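PDB 4FGM: aminopeptidase N family protein from Idiomarina loihiensis L2TR, which is probably a zinc-dependent aminopeptidase of the M61 family, removing residues from the amino terminus of peptides. Local coordinates for residues Ser386-Leu399 / Leu428-Leu440. Residues are numbered along the deposited sequence; the frame is centred on the assembly and turned at random.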
ATOM      1  N   SER A 386       5.283 -14.559  13.870  1.00 52.87           N
ATOM      2  CA  SER A 386       5.198 -15.272  15.136  1.00 58.05           C
ATOM      3  C   SER A 386       4.185 -16.409  15.066  1.00 57.91           C
ATOM      4  O   SER A 386       4.493 -17.543  15.427  1.00 58.60           O
ATOM      5  CB  SER A 386       4.813 -14.308  16.258  1.00 59.37           C
ATOM      6  OG  SER A 386       5.720 -13.221  16.334  1.00 59.59           O
ATOM      7  N   LEU A 387       2.979 -16.103  14.595  1.00 55.97           N
ATOM      8  CA  LEU A 387       1.929 -17.110  14.487  1.00 51.24           C
ATOM      9  C   LEU A 387       2.349 -18.280  13.601  1.00 54.54           C
ATOM     10  O   LEU A 387       2.110 -19.440  13.937  1.00 54.61           O
ATOM     11  CB  LEU A 387       0.644 -16.486  13.935  1.00 45.28           C
ATOM     12  CG  LEU A 387      -0.092 -15.463  14.803  1.00 47.47           C
ATOM     13  CD1 LEU A 387      -1.272 -14.893  14.023  1.00 48.20           C
ATOM     14  CD2 LEU A 387      -0.579 -16.120  16.087  1.00 42.37           C
ATOM     15  N   ASP A 388       2.980 -17.981  12.475  1.00 57.04           N
ATOM     16  CA  ASP A 388       3.409 -19.034  11.567  1.00 55.84           C
ATOM     17  C   ASP A 388       4.394 -19.973  12.265  1.00 59.21           C
ATOM     18  O   ASP A 388       4.280 -21.193  12.169  1.00 62.83           O
ATOM     19  CB  ASP A 388       4.054 -18.426  10.317  1.00 46.55           C
ATOM     20  CG  ASP A 388       4.012 -19.361   9.122  1.00 47.37           C
ATOM     21  OD1 ASP A 388       3.407 -20.450   9.230  1.00 50.04           O
ATOM     22  OD2 ASP A 388       4.574 -19.004   8.067  1.00 53.35           O
ATOM     23  N   LEU A 389       5.359 -19.400  12.971  1.00 58.98           N
ATOM     24  CA  LEU A 389       6.356 -20.192  13.678  1.00 58.27           C
ATOM     25  C   LEU A 389       5.756 -20.933  14.870  1.00 59.49           C
ATOM     26  O   LEU A 389       6.050 -22.106  15.096  1.00 58.97           O
ATOM     27  CB  LEU A 389       7.505 -19.285  14.128  1.00 53.37           C
ATOM     28  CG  LEU A 389       8.733 -19.211  13.206  1.00 59.41           C
ATOM     29  CD1 LEU A 389       8.358 -19.441  11.756  1.00 56.96           C
ATOM     30  CD2 LEU A 389       9.405 -17.866  13.385  1.00 56.82           C
HETATM   31  N   MSE A 390       4.904 -20.248  15.625  1.00 57.40           N
HETATM   32  CA  MSE A 390       4.270 -20.854  16.783  1.00 54.24           C
HETATM   33  C   MSE A 390       3.350 -22.013  16.401  1.00 63.50           C
HETATM   34  O   MSE A 390       3.404 -23.081  17.009  1.00 67.13           O
HETATM   35  CB  MSE A 390       3.487 -19.801  17.554  1.00 50.51           C
HETATM   36  CG  MSE A 390       4.374 -18.853  18.337  1.00 56.24           C
HETATM   37 SE   MSE A 390       3.367 -17.451  19.190  1.00 80.14          SE
HETATM   38  CE  MSE A 390       2.709 -18.411  20.738  1.00 78.18           C
ATOM     39  N   LEU A 391       2.510 -21.796  15.395  1.00 63.39           N
ATOM     40  CA  LEU A 391       1.590 -22.823  14.929  1.00 61.70           C
ATOM     41  C   LEU A 391       2.352 -24.045  14.418  1.00 64.04           C
ATOM     42  O   LEU A 391       1.901 -25.178  14.571  1.00 65.76           O
ATOM     43  CB  LEU A 391       0.701 -22.260  13.813  1.00 59.36           C
ATOM     44  CG  LEU A 391      -0.687 -21.710  14.167  1.00 60.71           C
ATOM     45  CD1 LEU A 391      -0.712 -21.120  15.559  1.00 68.15           C
ATOM     46  CD2 LEU A 391      -1.071 -20.669  13.134  1.00 60.48           C
ATOM     47  N   ARG A 392       3.511 -23.817  13.814  1.00 60.98           N
ATOM     48  CA  ARG A 392       4.298 -24.922  13.293  1.00 61.21           C
ATOM     49  C   ARG A 392       4.851 -25.788  14.415  1.00 66.63           C
ATOM     50  O   ARG A 392       4.759 -27.011  14.359  1.00 67.40           O
ATOM     51  CB  ARG A 392       5.435 -24.393  12.409  1.00 61.28           C
ATOM     52  CG  ARG A 392       4.936 -23.728  11.128  1.00 59.25           C
ATOM     53  CD  ARG A 392       6.064 -23.143  10.304  1.00 55.91           C
ATOM     54  NE  ARG A 392       5.560 -22.359   9.179  1.00 53.76           N
ATOM     55  CZ  ARG A 392       5.864 -22.594   7.903  1.00 57.67           C
ATOM     56  NH1 ARG A 392       6.676 -23.597   7.576  1.00 54.26           N
ATOM     57  NH2 ARG A 392       5.365 -21.819   6.951  1.00 54.39           N
ATOM     58  N   LEU A 393       5.410 -25.159  15.443  1.00 64.34           N
ATOM     59  CA  LEU A 393       5.974 -25.901  16.564  1.00 66.16           C
ATOM     60  C   LEU A 393       4.890 -26.622  17.373  1.00 64.48           C
ATOM     61  O   LEU A 393       5.090 -27.747  17.830  1.00 62.75           O
ATOM     62  CB  LEU A 393       6.754 -24.953  17.478  1.00 66.26           C
ATOM     63  CG  LEU A 393       7.910 -24.191  16.829  1.00 70.38           C
ATOM     64  CD1 LEU A 393       8.473 -23.185  17.817  1.00 66.80           C
ATOM     65  CD2 LEU A 393       8.985 -25.166  16.376  1.00 70.96           C
ATOM     66  N   GLN A 394       3.743 -25.969  17.532  1.00 62.15           N
ATOM     67  CA  GLN A 394       2.632 -26.525  18.295  1.00 62.62           C
ATOM     68  C   GLN A 394       1.853 -27.636  17.597  1.00 64.69           C
ATOM     69  O   GLN A 394       1.072 -28.345  18.235  1.00 65.40           O
ATOM     70  CB  GLN A 394       1.669 -25.404  18.698  1.00 55.28           C
ATOM     71  CG  GLN A 394       2.155 -24.556  19.858  1.00 59.40           C
ATOM     72  CD  GLN A 394       1.177 -23.453  20.218  1.00 66.50           C
ATOM     73  OE1 GLN A 394      -0.040 -23.652  20.184  1.00 70.54           O
ATOM     74  NE2 GLN A 394       1.702 -22.288  20.581  1.00 64.12           N
ATOM     75  N   SER A 395       2.059 -27.784  16.292  1.00 65.18           N
ATOM     76  CA  SER A 395       1.368 -28.813  15.520  1.00 69.13           C
ATOM     77  C   SER A 395       2.411 -29.701  14.853  1.00 70.50           C
ATOM     78  O   SER A 395       2.113 -30.456  13.928  1.00 67.56           O
ATOM     79  CB  SER A 395       0.482 -28.168  14.448  1.00 70.91           C
ATOM     80  OG  SER A 395       1.261 -27.482  13.478  1.00 66.86           O
ATOM     81  N   ASP A 396       3.637 -29.602  15.347  1.00 74.66           N
ATOM     82  CA  ASP A 396       4.756 -30.355  14.809  1.00 76.76           C
ATOM     83  C   ASP A 396       4.800 -30.206  13.291  1.00 76.38           C
ATOM     84  O   ASP A 396       4.854 -31.185  12.546  1.00 76.23           O
ATOM     85  CB  ASP A 396       4.670 -31.828  15.215  1.00 86.21           C
ATOM     86  CG  ASP A 396       6.030 -32.500  15.223  1.00 97.93           C
ATOM     87  OD1 ASP A 396       6.991 -31.883  15.735  1.00 99.23           O
ATOM     88  OD2 ASP A 396       6.141 -33.641  14.729  1.00101.36           O
ATOM     89  N   HIS A 397       4.750 -28.947  12.861  1.00 71.88           N
ATOM     90  CA  HIS A 397       4.824 -28.550  11.462  1.00 67.26           C
ATOM     91  C   HIS A 397       3.700 -29.008  10.541  1.00 71.09           C
ATOM     92  O   HIS A 397       3.880 -29.086   9.327  1.00 71.50           O
ATOM     93  CB  HIS A 397       6.175 -28.983  10.907  1.00 66.43           C
ATOM     94  CG  HIS A 397       7.322 -28.580  11.778  1.00 75.44           C
ATOM     95  ND1 HIS A 397       7.568 -27.268  12.123  1.00 76.40           N
ATOM     96  CD2 HIS A 397       8.262 -29.316  12.414  1.00 79.34           C
ATOM     97  CE1 HIS A 397       8.608 -27.215  12.933  1.00 78.63           C
ATOM     98  NE2 HIS A 397       9.049 -28.445  13.127  1.00 80.95           N
ATOM     99  N   LYS A 398       2.533 -29.290  11.104  1.00 69.32           N
ATOM    100  CA  LYS A 398       1.414 -29.722  10.282  1.00 69.45           C
ATOM    101  C   LYS A 398       0.487 -28.571   9.932  1.00 63.85           C
ATOM    102  O   LYS A 398      -0.186 -28.600   8.901  1.00 57.21           O
ATOM    103  CB  LYS A 398       0.640 -30.848  10.978  1.00 77.49           C
ATOM    104  CG  LYS A 398       1.431 -32.145  11.031  1.00 89.46           C
ATOM    105  CD  LYS A 398       2.030 -32.450   9.660  1.00 99.98           C
ATOM    106  CE  LYS A 398       3.226 -33.382   9.752  1.00105.33           C
ATOM    107  NZ  LYS A 398       4.039 -33.350   8.501  1.00103.78           N
ATOM    108  N   LEU A 399       0.468 -27.553  10.787  1.00 64.17           N
ATOM    109  CA  LEU A 399      -0.375 -26.385  10.567  1.00 62.93           C
ATOM    110  C   LEU A 399       0.489 -25.143  10.374  1.00 64.63           C
ATOM    111  O   LEU A 399       1.280 -24.793  11.249  1.00 64.70           O
ATOM    112  CB  LEU A 399      -1.301 -26.173  11.765  1.00 58.83           C
ATOM    113  CG  LEU A 399      -2.240 -24.970  11.715  1.00 55.40           C
ATOM    114  CD1 LEU A 399      -3.344 -25.230  10.703  1.00 51.78           C
ATOM    115  CD2 LEU A 399      -2.833 -24.724  13.091  1.00 57.25           C
ATOM    116  N   LEU A 428      -8.617 -19.120  16.535  1.00 65.59           N
ATOM    117  CA  LEU A 428      -7.399 -19.839  16.885  1.00 61.73           C
ATOM    118  C   LEU A 428      -7.512 -20.459  18.279  1.00 61.70           C
ATOM    119  O   LEU A 428      -6.982 -21.544  18.525  1.00 67.41           O
ATOM    120  CB  LEU A 428      -6.193 -18.896  16.813  1.00 58.33           C
ATOM    121  CG  LEU A 428      -5.803 -18.439  15.403  1.00 52.62           C
ATOM    122  CD1 LEU A 428      -4.895 -17.213  15.472  1.00 45.56           C
ATOM    123  CD2 LEU A 428      -5.126 -19.581  14.676  1.00 52.49           C
ATOM    124  N   ASN A 429      -8.211 -19.781  19.186  1.00 63.50           N
ATOM    125  CA  ASN A 429      -8.377 -20.296  20.544  1.00 70.72           C
ATOM    126  C   ASN A 429      -9.306 -21.509  20.618  1.00 80.11           C
ATOM    127  O   ASN A 429      -9.352 -22.202  21.637  1.00 82.73           O
ATOM    128  CB  ASN A 429      -8.886 -19.198  21.482  1.00 70.63           C
ATOM    129  CG  ASN A 429      -7.797 -18.207  21.862  1.00 75.51           C
ATOM    130  OD1 ASN A 429      -6.607 -18.487  21.700  1.00 79.53           O
ATOM    131  ND2 ASN A 429      -8.198 -17.048  22.381  1.00 70.29           N
ATOM    132  N   GLN A 430     -10.047 -21.760  19.543  1.00 77.37           N
ATOM    133  CA  GLN A 430     -10.950 -22.900  19.490  1.00 77.09           C
ATOM    134  C   GLN A 430     -10.447 -23.895  18.448  1.00 73.21           C
ATOM    135  O   GLN A 430     -11.216 -24.704  17.930  1.00 77.84           O
ATOM    136  CB  GLN A 430     -12.375 -22.451  19.145  1.00 84.48           C
ATOM    137  CG  GLN A 430     -13.125 -21.672  20.252  1.00 90.93           C
ATOM    138  CD  GLN A 430     -13.582 -22.544  21.428  1.00 93.32           C
ATOM    139  OE1 GLN A 430     -14.009 -23.688  21.247  1.00100.15           O
ATOM    140  NE2 GLN A 430     -13.518 -21.989  22.638  1.00 83.94           N
ATOM    141  N   TYR A 431      -9.152 -23.824  18.140  1.00 68.63           N
ATOM    142  CA  TYR A 431      -8.524 -24.727  17.171  1.00 66.23           C
ATOM    143  C   TYR A 431      -7.790 -25.793  17.985  1.00 71.17           C
ATOM    144  O   TYR A 431      -6.908 -25.479  18.787  1.00 72.50           O
ATOM    145  CB  TYR A 431      -7.522 -23.972  16.289  1.00 67.98           C
ATOM    146  CG  TYR A 431      -7.185 -24.671  14.983  1.00 71.60           C
ATOM    147  CD1 TYR A 431      -7.805 -24.298  13.788  1.00 70.40           C
ATOM    148  CD2 TYR A 431      -6.259 -25.715  14.942  1.00 75.23           C
ATOM    149  CE1 TYR A 431      -7.512 -24.944  12.588  1.00 70.99           C
ATOM    150  CE2 TYR A 431      -5.960 -26.370  13.744  1.00 72.42           C
ATOM    151  CZ  TYR A 431      -6.591 -25.980  12.572  1.00 72.91           C
ATOM    152  OH  TYR A 431      -6.309 -26.629  11.391  1.00 73.08           O
ATOM    153  N   PRO A 432      -8.134 -27.070  17.774  1.00 77.93           N
ATOM    154  CA  PRO A 432      -7.532 -28.201  18.485  1.00 77.20           C
ATOM    155  C   PRO A 432      -6.014 -28.348  18.471  1.00 74.90           C
ATOM    156  O   PRO A 432      -5.394 -28.462  17.409  1.00 69.98           O
ATOM    157  CB  PRO A 432      -8.228 -29.406  17.858  1.00 73.61           C
ATOM    158  CG  PRO A 432      -8.468 -28.954  16.463  1.00 74.70           C
ATOM    159  CD  PRO A 432      -8.991 -27.552  16.678  1.00 78.80           C
ATOM    160  N   GLY A 433      -5.426 -28.349  19.666  1.00 73.91           N
ATOM    161  CA  GLY A 433      -3.992 -28.534  19.793  1.00 74.99           C
ATOM    162  C   GLY A 433      -3.090 -27.317  19.781  1.00 78.89           C
ATOM    163  O   GLY A 433      -1.865 -27.463  19.835  1.00 82.90           O
ATOM    164  N   ILE A 434      -3.669 -26.124  19.715  1.00 78.49           N
ATOM    165  CA  ILE A 434      -2.860 -24.912  19.696  1.00 80.90           C
ATOM    166  C   ILE A 434      -3.404 -23.827  20.613  1.00 76.05           C
ATOM    167  O   ILE A 434      -4.615 -23.635  20.720  1.00 70.82           O
ATOM    168  CB  ILE A 434      -2.749 -24.324  18.272  1.00 80.70           C
ATOM    169  CG1 ILE A 434      -4.139 -24.014  17.734  1.00 86.54           C
ATOM    170  CG2 ILE A 434      -2.026 -25.297  17.355  1.00 72.35           C
ATOM    171  CD1 ILE A 434      -4.224 -22.686  17.031  1.00 93.56           C
ATOM    172  N   ASP A 435      -2.490 -23.126  21.274  1.00 73.59           N
ATOM    173  CA  ASP A 435      -2.838 -22.039  22.182  1.00 74.24           C
ATOM    174  C   ASP A 435      -1.880 -20.873  21.936  1.00 67.73           C
ATOM    175  O   ASP A 435      -0.685 -20.968  22.220  1.00 59.81           O
ATOM    176  CB  ASP A 435      -2.719 -22.495  23.638  1.00 78.59           C
ATOM    177  CG  ASP A 435      -3.161 -21.424  24.621  1.00 86.83           C
ATOM    178  OD1 ASP A 435      -2.597 -21.368  25.733  1.00 88.52           O
ATOM    179  OD2 ASP A 435      -4.077 -20.643  24.286  1.00 90.03           O
ATOM    180  N   ILE A 436      -2.410 -19.783  21.393  1.00 69.20           N
ATOM    181  CA  ILE A 436      -1.614 -18.593  21.114  1.00 66.86           C
ATOM    182  C   ILE A 436      -2.306 -17.370  21.705  1.00 62.68           C
ATOM    183  O   ILE A 436      -1.892 -16.239  21.467  1.00 68.24           O
ATOM    184  CB  ILE A 436      -1.411 -18.381  19.580  1.00 51.22           C
ATOM    185  CG1 ILE A 436      -2.739 -18.534  18.831  1.00 55.45           C
ATOM    186  CG2 ILE A 436      -0.396 -19.385  19.040  1.00 51.38           C
ATOM    187  CD1 ILE A 436      -3.707 -17.396  19.040  1.00 59.28           C
ATOM    188  N   SER A 437      -3.352 -17.619  22.487  1.00 59.23           N
ATOM    189  CA  SER A 437      -4.147 -16.566  23.111  1.00 64.92           C
ATOM    190  C   SER A 437      -3.383 -15.471  23.856  1.00 65.54           C
ATOM    191  O   SER A 437      -3.508 -14.289  23.520  1.00 63.51           O
ATOM    192  CB  SER A 437      -5.178 -17.181  24.061  1.00 69.89           C
ATOM    193  OG  SER A 437      -6.042 -16.182  24.581  1.00 74.53           O
ATOM    194  N   ASP A 438      -2.610 -15.843  24.871  1.00 67.21           N
ATOM    195  CA  ASP A 438      -1.875 -14.834  25.628  1.00 70.08           C
ATOM    196  C   ASP A 438      -0.948 -14.024  24.740  1.00 65.64           C
ATOM    197  O   ASP A 438      -0.869 -12.801  24.862  1.00 63.51           O
ATOM    198  CB  ASP A 438      -1.076 -15.470  26.770  1.00 72.34           C
ATOM    199  CG  ASP A 438      -1.967 -15.994  27.877  1.00 79.18           C
ATOM    200  OD1 ASP A 438      -3.075 -15.444  28.054  1.00 75.87           O
ATOM    201  OD2 ASP A 438      -1.555 -16.943  28.577  1.00 84.66           O
ATOM    202  N   PHE A 439      -0.251 -14.700  23.838  1.00 62.49           N
ATOM    203  CA  PHE A 439       0.661 -14.007  22.948  1.00 61.11           C
ATOM    204  C   PHE A 439      -0.042 -12.984  22.062  1.00 58.07           C
ATOM    205  O   PHE A 439       0.343 -11.815  22.026  1.00 58.51           O
ATOM    206  CB  PHE A 439       1.390 -14.995  22.049  1.00 62.15           C
ATOM    207  CG  PHE A 439       1.872 -14.378  20.776  1.00 58.08           C
ATOM    208  CD1 PHE A 439       2.983 -13.540  20.767  1.00 57.25           C
ATOM    209  CD2 PHE A 439       1.173 -14.579  19.593  1.00 57.85           C
ATOM    210  CE1 PHE A 439       3.383 -12.894  19.594  1.00 60.72           C
ATOM    211  CE2 PHE A 439       1.560 -13.941  18.413  1.00 55.02           C
ATOM    212  CZ  PHE A 439       2.671 -13.100  18.412  1.00 59.20           C
ATOM    213  N   LEU A 440      -1.065 -13.436  21.338  1.00 46.94           N
ATOM    214  CA  LEU A 440      -1.800 -12.576  20.423  1.00 51.77           C
ATOM    215  C   LEU A 440      -2.484 -11.387  21.102  1.00 52.59           C
ATOM    216  O   LEU A 440      -2.516 -10.292  20.539  1.00 58.77           O
ATOM    217  CB  LEU A 440      -2.821 -13.400  19.626  1.00 47.93           C
ATOM    218  CG  LEU A 440      -3.399 -12.706  18.379  1.00 51.84           C
ATOM    219  CD1 LEU A 440      -2.289 -12.436  17.378  1.00 49.82           C
ATOM    220  CD2 LEU A 440      -4.462 -13.573  17.739  1.00 46.72           C
TER
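Met390, modelled as selenomethionine, lays its selenium over one face of the Phe439 ring, a Met-aromatic contact in the all-helical region where helix 378-394 packs against the start of helix 437-445 and the loop leading into it, well away from the zinc site. SE sits 3.9 Å from the centroid of the Phe439 ring, displaced toward its CD2 rim. A bend at chi3 (80°) swings the Met390 methyl back, and CE comes to rest 3.7 Å from CG2 of Ile436, the N-cap residue. Leu387 CD2 meets the same ring at its edge, 3.8 Å from Phe439 CE2. One turn beyond Met390, Gln394 reaches out with an extended chain and clasps the backbone of Asp435 twice: OE1 accepts from Asp435 N at 2.7 Å, while NE2 gives a longer bond of 3.2 Å to Asp435 O, approaching from above that carbonyl's plane. These two bonds fix the rotation of the amide, and a leucine here would probably leave both Asp435 backbone groups without these mates and let the loop shift. Leu391 CD1 touches both Ile434 CD1 and Ile436 CG2. At the far end Leu399, which also touches Val404 of helix 401-413, reaches Tyr431 from the opposite direction, its CD2 set obliquely to the ring, 3.6 Å from Tyr431 CE2.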